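Local coordinates for protein oxalate--CoA ligase (Arabidopsis thaliana, PDB 5IE3) that belongs to the AMP-binding (ANL) superfamily of enzymes and holds adenosine monophosphate here, at residues Thr392-Tyr397 against Val407-Glu412; Pro331-Ser336 against Asp401-Leu406. One frame throughout, in Å; residues are numbered along the deposited sequence.

Overall arrangement
Both interactions use strand 404-409 and lie on the same side of the chain's centre, with their own centres about 15 Å apart. Along the chain the order is 331-336, 392-397, 401-406, 407-412, so the segments alternate. Interaction 1 is the open end of the beta hairpin of strands 394-398 and 404-409. Interaction 2 joins the turn end of that hairpin to the loop between strands 319-323 and 339-340. They meet directly: Tyr-397 O lies 2.8 Å from His-405 N, a probable hydrogen bond. Both touch AMP, interaction 1 at the ribose and interaction 2 at the adenine. The hairpin, part of an antiparallel sheet, thus flanks the nucleotide at two places.

Interaction 1 of 2, residues Thr392-Tyr397 against Val407-Glu412; sequences TGDIGY and VGRIKE. With AMP (adenosine monophosphate), chain C.
On the Ile-395 side chain, CB meets Gly-408 O. CG2 then touches Val-407 CB. Ile-395 CG1 lies 3.6 Å from Ile-410 CG1, and CD1 at the tip meets the same Ile-410 carbon. The two isoleucine side chains cross at about a right angle. In the backbone, Ile-395 N donates to Gly-408 O at 2.9 Å, and Ile-395 O accepts from two nitrogens. Val-407 N lies 2.7 Å from Ile-395 O and Gly-408 N 3.1 Å from it. Val-407 and Gly-408 therefore both face Ile-395, which makes a classic beta bulge in the antiparallel hairpin of strands 394-398 and 404-409. Ile-410 N gives an almost straight bond (N-H...O 176°) to Gly-393 O. Thr-392 OG1 accepts from Asp-394 N in an ST turn, where the chain rounds the corner at Gly-393.

Asp-394 and Arg-409 form the neighbouring non-hydrogen-bonded pair; their side chains diverge, yet both reach AMP. Asp-394 takes AMP O2' on OD1 at 2.5 Å and AMP O3' on OD2 at 2.7 Å, so one carboxylate grips both ribose hydroxyls. Tyr-312 also bonds to OD2. Arg-409 is extended from CG to NE, and its last torsion (chi4 83°) turns the guanidinium so that AMP O2' stands over one face, toward the rim. Close to the guanidinium plane, Arg-409 NH1 makes a salt bridge of 3.2 Å with Glu-412 OE1, meeting it from above the carboxylate plane.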
loop_
_atom_site.group_PDB
_atom_site.type_symbol
_atom_site.label_atom_id
_atom_site.label_comp_id
_atom_site.label_asym_id
_atom_site.label_seq_id
_atom_site.Cartn_x
_atom_site.Cartn_y
_atom_site.Cartn_z
ATOM N N THR A 392 4.354 4.171 15.860
ATOM C CA THR A 392 3.812 3.289 14.811
ATOM C C THR A 392 3.064 2.064 15.329
ATOM O O THR A 392 2.303 1.465 14.584
ATOM C CB THR A 392 4.909 2.726 13.873
ATOM O OG1 THR A 392 5.802 1.904 14.639
ATOM C CG2 THR A 392 5.679 3.874 13.205
ATOM N N GLY A 393 3.352 1.656 16.561
ATOM C CA GLY A 393 2.810 0.421 17.092
ATOM C C GLY A 393 3.633 -0.794 16.677
ATOM O O GLY A 393 3.256 -1.914 16.978
ATOM N N ASP A 394 4.735 -0.572 15.955
ATOM C CA ASP A 394 5.634 -1.656 15.535
ATOM C C ASP A 394 6.866 -1.698 16.409
ATOM O O ASP A 394 7.442 -0.663 16.744
ATOM C CB ASP A 394 6.071 -1.486 14.070
ATOM C CG ASP A 394 4.907 -1.571 13.103
ATOM O OD1 ASP A 394 4.108 -2.564 13.176
ATOM O OD2 ASP A 394 4.754 -0.617 12.296
ATOM N N ILE A 395 7.262 -2.913 16.769
ATOM C CA ILE A 395 8.509 -3.166 17.442
ATOM C C ILE A 395 9.575 -3.563 16.412
ATOM O O ILE A 395 9.343 -4.444 15.532
ATOM C CB ILE A 395 8.365 -4.302 18.493
ATOM C CG1 ILE A 395 7.308 -3.925 19.539
ATOM C CG2 ILE A 395 9.724 -4.626 19.109
ATOM C CD1 ILE A 395 7.703 -2.696 20.366
ATOM N N GLY A 396 10.720 -2.900 16.537
ATOM C CA GLY A 396 11.897 -3.161 15.716
ATOM C C GLY A 396 13.207 -2.702 16.365
ATOM O O GLY A 396 13.252 -2.217 17.518
ATOM N N TYR A 397 14.299 -2.880 15.632
ATOM C CA TYR A 397 15.603 -2.353 16.059
ATOM C C TYR A 397 16.426 -1.999 14.822
ATOM O O TYR A 397 16.227 -2.563 13.735
ATOM C CB TYR A 397 16.375 -3.365 16.938
ATOM C CG TYR A 397 16.712 -4.632 16.178
ATOM C CD1 TYR A 397 17.891 -4.736 15.430
ATOM C CD2 TYR A 397 15.835 -5.712 16.178
ATOM C CE1 TYR A 397 18.189 -5.895 14.709
ATOM C CE2 TYR A 397 16.123 -6.877 15.460
ATOM C CZ TYR A 397 17.292 -6.962 14.728
ATOM O OH TYR A 397 17.560 -8.119 14.030
ATOM N N VAL A 407 10.224 -6.596 14.208
ATOM C CA VAL A 407 9.996 -7.762 15.059
ATOM C C VAL A 407 8.494 -8.088 15.014
ATOM O O VAL A 407 8.094 -9.257 14.963
ATOM C CB VAL A 407 10.474 -7.499 16.520
ATOM C CG1 VAL A 407 10.109 -8.654 17.426
ATOM C CG2 VAL A 407 11.985 -7.256 16.555
ATOM N N GLY A 408 7.673 -7.042 14.989
ATOM C CA GLY A 408 6.250 -7.244 14.745
ATOM C C GLY A 408 5.389 -6.188 15.425
ATOM O O GLY A 408 5.913 -5.354 16.153
ATOM N N ARG A 409 4.080 -6.211 15.170
ATOM C CA ARG A 409 3.157 -5.322 15.881
ATOM C C ARG A 409 3.188 -5.662 17.360
ATOM O O ARG A 409 3.202 -6.834 17.712
ATOM C CB ARG A 409 1.728 -5.449 15.336
ATOM C CG ARG A 409 1.613 -5.054 13.852
ATOM C CD ARG A 409 0.186 -5.202 13.329
ATOM N NE ARG A 409 0.033 -4.835 11.913
ATOM C CZ ARG A 409 0.304 -5.656 10.894
ATOM N NH1 ARG A 409 0.761 -6.889 11.128
ATOM N NH2 ARG A 409 0.130 -5.240 9.637
ATOM N N ILE A 410 3.211 -4.632 18.210
ATOM C CA ILE A 410 3.200 -4.822 19.656
ATOM C C ILE A 410 2.178 -5.883 20.080
ATOM O O ILE A 410 2.509 -6.836 20.805
ATOM C CB ILE A 410 2.882 -3.496 20.383
ATOM C CG1 ILE A 410 4.052 -2.515 20.202
ATOM C CG2 ILE A 410 2.598 -3.769 21.876
ATOM C CD1 ILE A 410 3.748 -1.036 20.620
ATOM N N LYS A 411 0.951 -5.757 19.594
ATOM C CA LYS A 411 -0.103 -6.655 20.079
ATOM C C LYS A 411 -0.154 -8.044 19.385
ATOM O O LYS A 411 -1.022 -8.843 19.691
ATOM C CB LYS A 411 -1.464 -5.938 19.965
ATOM C CG LYS A 411 -1.374 -4.479 20.439
ATOM C CD LYS A 411 -2.719 -3.791 20.704
ATOM C CE LYS A 411 -3.872 -4.764 20.921
ATOM N NZ LYS A 411 -5.147 -4.027 21.195
ATOM N N GLU A 412 0.760 -8.315 18.447
ATOM C CA GLU A 412 0.866 -9.634 17.805
ATOM C C GLU A 412 2.040 -10.447 18.324
ATOM O O GLU A 412 2.147 -11.625 18.009
ATOM C CB GLU A 412 1.001 -9.473 16.298
ATOM C CG GLU A 412 -0.319 -9.039 15.674
ATOM C CD GLU A 412 -0.265 -8.960 14.154
ATOM O OE1 GLU A 412 0.858 -9.015 13.571
ATOM O OE2 GLU A 412 -1.356 -8.816 13.559
HETATM P P AMP C . -1.721 -0.292 7.213
HETATM O O1P AMP C . -1.267 1.135 7.466
HETATM O O2P AMP C . -2.881 -0.745 8.066
HETATM O O3P AMP C . -1.867 -0.671 5.761
HETATM O "O5'" AMP C . -0.557 -1.234 7.785
HETATM C "C5'" AMP C . 0.689 -0.708 8.238
HETATM C "C4'" AMP C . 1.459 -1.767 9.008
HETATM O "O4'" AMP C . 1.938 -2.796 8.102
HETATM C "C3'" AMP C . 2.728 -1.299 9.680
HETATM O "O3'" AMP C . 2.477 -0.566 10.868
HETATM C "C2'" AMP C . 3.476 -2.606 9.899
HETATM O "O2'" AMP C . 2.938 -3.280 11.032
HETATM C "C1'" AMP C . 3.089 -3.392 8.641
HETATM N N9 AMP C . 4.137 -3.351 7.609
HETATM C C8 AMP C . 4.262 -2.470 6.606
HETATM N N7 AMP C . 5.352 -2.752 5.834
HETATM C C5 AMP C . 5.916 -3.874 6.374
HETATM C C6 AMP C . 7.084 -4.738 6.084
HETATM N N6 AMP C . 7.867 -4.467 5.015
HETATM N N1 AMP C . 7.316 -5.787 6.914
HETATM C C2 AMP C . 6.514 -6.065 7.963
HETATM N N3 AMP C . 5.446 -5.317 8.287
HETATM C C4 AMP C . 5.114 -4.246 7.538
HETATM O O HOH W 1 0.279 -3.310 17.929
#

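Interaction 2 of 2, residues Pro331-Ser336 against Asp401-Leu406. With AMP (adenosine monophosphate), chain C.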
loop_
_atom_site.group_PDB
_atom_site.type_symbol
_atom_site.label_atom_id
_atom_site.label_comp_id
_atom_site.label_asym_id
_atom_site.label_seq_id
_atom_site.Cartn_x
_atom_site.Cartn_y
_atom_site.Cartn_z
ATOM N N PRO A 331 23.791 -2.028 0.104
ATOM C CA PRO A 331 23.231 -3.393 0.044
ATOM C C PRO A 331 21.753 -3.398 0.392
ATOM O O PRO A 331 21.272 -2.432 1.009
ATOM C CB PRO A 331 24.035 -4.162 1.104
ATOM C CG PRO A 331 24.473 -3.078 2.088
ATOM C CD PRO A 331 24.732 -1.862 1.230
ATOM N N HIS A 332 21.041 -4.460 0.019
ATOM C CA HIS A 332 19.705 -4.663 0.550
ATOM C C HIS A 332 19.765 -5.930 1.381
ATOM O O HIS A 332 20.354 -6.913 0.968
ATOM C CB HIS A 332 18.616 -4.726 -0.550
ATOM C CG HIS A 332 18.897 -5.682 -1.669
ATOM N ND1 HIS A 332 19.804 -5.411 -2.669
ATOM C CD2 HIS A 332 18.367 -6.892 -1.964
ATOM C CE1 HIS A 332 19.824 -6.413 -3.529
ATOM N NE2 HIS A 332 18.963 -7.326 -3.122
ATOM N N LYS A 333 19.192 -5.865 2.574
ATOM C CA LYS A 333 19.322 -6.915 3.563
ATOM C C LYS A 333 18.047 -7.756 3.686
ATOM O O LYS A 333 16.997 -7.223 4.015
ATOM C CB LYS A 333 19.653 -6.308 4.934
ATOM C CG LYS A 333 21.005 -5.584 5.043
ATOM C CD LYS A 333 21.349 -5.266 6.501
ATOM C CE LYS A 333 22.711 -4.526 6.614
ATOM N NZ LYS A 333 23.194 -4.415 8.035
ATOM N N PRO A 334 18.151 -9.072 3.453
ATOM C CA PRO A 334 16.994 -9.938 3.723
ATOM C C PRO A 334 16.599 -9.793 5.188
ATOM O O PRO A 334 17.486 -9.617 6.041
ATOM C CB PRO A 334 17.512 -11.358 3.402
ATOM C CG PRO A 334 18.689 -11.136 2.470
ATOM C CD PRO A 334 19.320 -9.834 2.969
ATOM N N GLY A 335 15.298 -9.792 5.456
ATOM C CA GLY A 335 14.783 -9.649 6.809
ATOM C C GLY A 335 14.721 -8.222 7.338
ATOM O O GLY A 335 14.248 -7.993 8.451
ATOM N N SER A 336 15.174 -7.258 6.537
ATOM C CA SER A 336 15.264 -5.865 6.962
ATOM C C SER A 336 14.505 -4.969 5.998
ATOM O O SER A 336 14.443 -5.257 4.795
ATOM C CB SER A 336 16.725 -5.389 7.017
ATOM O OG SER A 336 16.774 -3.982 7.218
ATOM N N ASP A 401 24.455 -0.710 10.874
ATOM C CA ASP A 401 24.439 0.032 9.602
ATOM C C ASP A 401 23.259 0.989 9.497
ATOM O O ASP A 401 23.126 1.694 8.491
ATOM C CB ASP A 401 24.407 -0.937 8.422
ATOM C CG ASP A 401 25.674 -1.789 8.335
ATOM O OD1 ASP A 401 26.779 -1.237 8.577
ATOM O OD2 ASP A 401 25.559 -3.006 8.066
ATOM N N GLY A 402 22.381 0.986 10.500
ATOM C CA GLY A 402 21.225 1.868 10.488
ATOM C C GLY A 402 20.046 1.290 9.706
ATOM O O GLY A 402 19.108 2.022 9.343
ATOM N N TYR A 403 20.110 -0.014 9.419
ATOM C CA TYR A 403 19.006 -0.706 8.756
ATOM C C TYR A 403 18.004 -1.191 9.790
ATOM O O TYR A 403 18.393 -1.758 10.812
ATOM C CB TYR A 403 19.499 -1.900 7.943
ATOM C CG TYR A 403 20.127 -1.566 6.605
ATOM C CD1 TYR A 403 19.646 -2.150 5.422
ATOM C CD2 TYR A 403 21.221 -0.713 6.523
ATOM C CE1 TYR A 403 20.244 -1.880 4.184
ATOM C CE2 TYR A 403 21.826 -0.439 5.310
ATOM C CZ TYR A 403 21.344 -1.036 4.136
ATOM O OH TYR A 403 21.925 -0.741 2.921
ATOM N N LEU A 404 16.721 -0.961 9.523
ATOM C CA LEU A 404 15.660 -1.353 10.438
ATOM C C LEU A 404 15.264 -2.822 10.243
ATOM O O LEU A 404 15.090 -3.280 9.105
ATOM C CB LEU A 404 14.433 -0.449 10.224
ATOM C CG LEU A 404 13.179 -0.729 11.030
ATOM C CD1 LEU A 404 13.472 -0.623 12.542
ATOM C CD2 LEU A 404 12.084 0.281 10.637
ATOM N N HIS A 405 15.124 -3.541 11.353
ATOM C CA HIS A 405 14.600 -4.900 11.351
ATOM C C HIS A 405 13.320 -4.903 12.183
ATOM O O HIS A 405 13.338 -4.503 13.359
ATOM C CB HIS A 405 15.626 -5.903 11.933
ATOM C CG HIS A 405 16.953 -5.897 11.226
ATOM N ND1 HIS A 405 17.403 -6.967 10.472
ATOM C CD2 HIS A 405 17.924 -4.956 11.157
ATOM C CE1 HIS A 405 18.597 -6.683 9.977
ATOM N NE2 HIS A 405 18.936 -5.468 10.381
ATOM N N LEU A 406 12.220 -5.328 11.577
ATOM C CA LEU A 406 10.944 -5.360 12.273
ATOM C C LEU A 406 10.754 -6.683 12.997
ATOM O O LEU A 406 11.065 -7.756 12.465
ATOM C CB LEU A 406 9.796 -5.131 11.295
ATOM C CG LEU A 406 9.817 -3.722 10.683
ATOM C CD1 LEU A 406 8.788 -3.657 9.548
ATOM C CD2 LEU A 406 9.561 -2.657 11.734
HETATM P P AMP C . -1.721 -0.292 7.213
HETATM O O1P AMP C . -1.267 1.135 7.466
HETATM O O2P AMP C . -2.881 -0.745 8.066
HETATM O O3P AMP C . -1.867 -0.671 5.761
HETATM O "O5'" AMP C . -0.557 -1.234 7.785
HETATM C "C5'" AMP C . 0.689 -0.708 8.238
HETATM C "C4'" AMP C . 1.459 -1.767 9.008
HETATM O "O4'" AMP C . 1.938 -2.796 8.102
HETATM C "C3'" AMP C . 2.728 -1.299 9.680
HETATM O "O3'" AMP C . 2.477 -0.566 10.868
HETATM C "C2'" AMP C . 3.476 -2.606 9.899
HETATM O "O2'" AMP C . 2.938 -3.280 11.032
HETATM C "C1'" AMP C . 3.089 -3.392 8.641
HETATM N N9 AMP C . 4.137 -3.351 7.609
HETATM C C8 AMP C . 4.262 -2.470 6.606
HETATM N N7 AMP C . 5.352 -2.752 5.834
HETATM C C5 AMP C . 5.916 -3.874 6.374
HETATM C C6 AMP C . 7.084 -4.738 6.084
HETATM N N6 AMP C . 7.867 -4.467 5.015
HETATM N N1 AMP C . 7.316 -5.787 6.914
HETATM C C2 AMP C . 6.514 -6.065 7.963
HETATM N N3 AMP C . 5.446 -5.317 8.287
HETATM C C4 AMP C . 5.114 -4.246 7.538
HETATM O O HOH W 2 12.170 -6.126 8.809
HETATM O O HOH W 3 15.731 -9.184 10.686
HETATM O O HOH W 4 12.542 -9.156 10.514
#
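Lys-333 turns its CG anti to the carbonyl carbon (chi1 -64°) and is extended beyond it, which carries the chain over one face of the Tyr-403 ring. Tyr-403, with CG likewise anti to its carbonyl carbon (chi1 -78°), points its ring toward the loop, where OH meets Pro-331. The contact packs a type II beta turn, Lys-333 to Ser-336, against the start of strand 404-409 and the hairpin turn before it. The turn is closed by Ser-336 N bonding to Lys-333 O. Lys-333 CE stands 4.0 Å from the centroid of the Tyr-403 ring, a CH-pi contact over the face. Lys-333 NZ lies off-centre over the ring in a cation-pi contact and makes a 2.8 Å salt bridge to Asp-401 OD2, on its anti lone pair. Asp-399 is a second acidic partner of this NZ, so the ammonium probably stays charged. At the ring edge, Tyr-403 OH donates to Pro-331 O at 2.6 Å.

Nearer the strand, Ser-336 OG donates to Leu-404 O at 2.6 Å, from above the carbonyl plane, and also bonds to Gly-338 N. Ser-336 CB lies over one face of the His-405 ring, whose NE2 is held by Asp-399. Further along, Leu-406 CD1 reaches the adenine at AMP C2, 3.7 Å away. Three waters donate to Gly-335 O; one also accepts from Leu-406 N, and another lies 2.8 Å from His-405 ND1, in the ring plane.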